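Local atomic coordinates of putative nucleotide sugar epimerase/ dehydratase (Bordetella bronchiseptica, PDB entry 2Q1S), a protein that binds NADH in a Rossmann-fold domain and probably acts as a nucleotide-sugar epimerase or dehydratase in the biosynthesis of lipopolysaccharide O-antigen. Residues 100-105 / 272-277. Residues are numbered along the deposited sequence; the frame is centred on the assembly and turned at random.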
loop_
_atom_site.group_PDB
_atom_site.type_symbol
_atom_site.label_atom_id
_atom_site.label_comp_id
_atom_site.label_asym_id
_atom_site.label_seq_id
_atom_site.Cartn_x
_atom_site.Cartn_y
_atom_site.Cartn_z
ATOM N N TYR A 100 17.764 16.453 -12.566
ATOM C CA TYR A 100 18.206 15.068 -12.549
ATOM C C TYR A 100 17.837 14.335 -13.810
ATOM O O TYR A 100 16.704 14.422 -14.314
ATOM C CB TYR A 100 17.576 14.303 -11.371
ATOM C CG TYR A 100 17.821 14.996 -10.046
ATOM C CD1 TYR A 100 19.050 14.838 -9.352
ATOM C CD2 TYR A 100 16.837 15.817 -9.473
ATOM C CE1 TYR A 100 19.310 15.528 -8.140
ATOM C CE2 TYR A 100 17.085 16.477 -8.248
ATOM C CZ TYR A 100 18.302 16.318 -7.600
ATOM O OH TYR A 100 18.477 16.988 -6.400
ATOM N N ASP A 101 18.799 13.606 -14.336
ATOM C CA ASP A 101 18.575 12.711 -15.444
ATOM C C ASP A 101 18.045 11.358 -14.984
ATOM O O ASP A 101 17.254 10.730 -15.686
ATOM C CB ASP A 101 19.875 12.547 -16.233
ATOM C CG ASP A 101 20.385 13.861 -16.738
ATOM O OD1 ASP A 101 19.685 14.495 -17.542
ATOM O OD2 ASP A 101 21.465 14.273 -16.277
ATOM N N TYR A 102 18.540 10.905 -13.843
ATOM C CA TYR A 102 18.172 9.587 -13.287
ATOM C C TYR A 102 17.976 9.686 -11.831
ATOM O O TYR A 102 18.658 10.447 -11.133
ATOM C CB TYR A 102 19.242 8.526 -13.606
ATOM C CG TYR A 102 19.401 8.299 -15.081
ATOM C CD1 TYR A 102 18.501 7.486 -15.781
ATOM C CD2 TYR A 102 20.418 8.936 -15.825
ATOM C CE1 TYR A 102 18.589 7.289 -17.139
ATOM C CE2 TYR A 102 20.529 8.757 -17.202
ATOM C CZ TYR A 102 19.622 7.908 -17.891
ATOM O OH TYR A 102 19.714 7.719 -19.259
ATOM N N VAL A 103 16.974 8.952 -11.346
ATOM C CA VAL A 103 16.765 8.809 -9.908
ATOM C C VAL A 103 16.726 7.332 -9.593
ATOM O O VAL A 103 16.090 6.580 -10.292
ATOM C CB VAL A 103 15.406 9.479 -9.449
ATOM C CG1 VAL A 103 15.013 9.089 -8.003
ATOM C CG2 VAL A 103 15.459 10.978 -9.624
ATOM N N PHE A 104 17.490 6.927 -8.592
ATOM C CA PHE A 104 17.449 5.546 -8.044
ATOM C C PHE A 104 16.837 5.630 -6.662
ATOM O O PHE A 104 17.348 6.329 -5.834
ATOM C CB PHE A 104 18.858 4.950 -7.961
ATOM C CG PHE A 104 19.516 4.773 -9.299
ATOM C CD1 PHE A 104 20.244 5.823 -9.890
ATOM C CD2 PHE A 104 19.369 3.590 -10.029
ATOM C CE1 PHE A 104 20.856 5.682 -11.135
ATOM C CE2 PHE A 104 20.006 3.420 -11.273
ATOM C CZ PHE A 104 20.724 4.494 -11.848
ATOM N N HIS A 105 15.687 4.954 -6.461
ATOM C CA HIS A 105 15.025 4.966 -5.175
ATOM C C HIS A 105 15.253 3.641 -4.444
ATOM O O HIS A 105 14.595 2.613 -4.819
ATOM C CB HIS A 105 13.526 5.262 -5.395
ATOM C CG HIS A 105 12.745 5.129 -4.134
ATOM N ND1 HIS A 105 13.296 5.359 -2.899
ATOM C CD2 HIS A 105 11.474 4.708 -3.918
ATOM C CE1 HIS A 105 12.390 5.109 -1.955
ATOM N NE2 HIS A 105 11.279 4.712 -2.559
ATOM N N ALA A 272 21.639 -0.700 -15.774
ATOM C CA ALA A 272 21.020 -1.159 -17.034
ATOM C C ALA A 272 19.521 -0.845 -17.092
ATOM O O ALA A 272 18.984 -0.497 -18.139
ATOM C CB ALA A 272 21.281 -2.645 -17.258
ATOM N N CYS A 273 18.850 -0.976 -15.954
ATOM C CA CYS A 273 17.442 -0.585 -15.868
ATOM C C CYS A 273 17.301 0.906 -16.174
ATOM O O CYS A 273 16.398 1.295 -16.897
ATOM C CB CYS A 273 16.894 -0.883 -14.469
ATOM S SG CYS A 273 16.543 -2.661 -14.205
ATOM N N ALA A 274 18.144 1.735 -15.551
ATOM C CA ALA A 274 18.100 3.181 -15.763
ATOM C C ALA A 274 18.317 3.531 -17.221
ATOM O O ALA A 274 17.553 4.276 -17.834
ATOM C CB ALA A 274 19.137 3.890 -14.936
ATOM N N ALA A 275 19.398 3.003 -17.779
ATOM C CA ALA A 275 19.759 3.357 -19.137
ATOM C C ALA A 275 18.736 2.879 -20.172
ATOM O O ALA A 275 18.328 3.644 -21.046
ATOM C CB ALA A 275 21.164 2.798 -19.446
ATOM N N ASP A 276 18.320 1.623 -20.041
ATOM C CA ASP A 276 17.609 0.940 -21.121
ATOM C C ASP A 276 16.283 0.290 -20.770
ATOM O O ASP A 276 15.600 -0.241 -21.654
ATOM C CB ASP A 276 18.505 -0.125 -21.753
ATOM C CG ASP A 276 19.706 0.467 -22.492
ATOM O OD1 ASP A 276 19.584 1.517 -23.149
ATOM O OD2 ASP A 276 20.768 -0.149 -22.411
ATOM N N GLY A 277 15.929 0.293 -19.485
ATOM C CA GLY A 277 14.647 -0.323 -19.095
ATOM C C GLY A 277 13.426 0.413 -19.651
ATOM O O GLY A 277 13.398 1.644 -19.697
HETATM O O HOH W 1 17.770 6.352 -20.358
#
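One face of the Rossmann sheet meets a helix packed against it here: Y102 and F104, two residues apart on strand 102-105, both press on A274 in the last turn of helix 263-276. The methyl of A274 points at the strand and is gripped by two rings, with CB 3.5 Å from CZ of F104 and 3.7 Å from CD1 of Y102. For F104 it is the far end of the ring that arrives: CB does not aim at the helix, but with CG beside the backbone N (chi1 -64°) the ring swings over so that CZ and CE2 reach the methyl. The Y102 ring also lies obliquely against the helix backbone, its CE1 3.3 Å from A274 O, a carbonyl that accepts a hydrogen bond from K145 NZ. In the parallel core of the Rossmann sheet, strand 102-105 runs between strands 34-38 and 145-151, and V147 of the latter also touches F104, C273 and A274. Strand 102-105 and the helical residues 272-276 run roughly antiparallel, at 146°, their axes approaching to 9.6 Å. A water lying in the Y102 ring plane sits 2.6 Å from Y102 OH and donates to A275 O at 2.8 Å, tying the phenol to the helix terminus. A275 O also receives K29 NZ, which pairs with D276 as well. The F104 side chain is about 9 Å from the bound NADH, so it does not touch the cofactor.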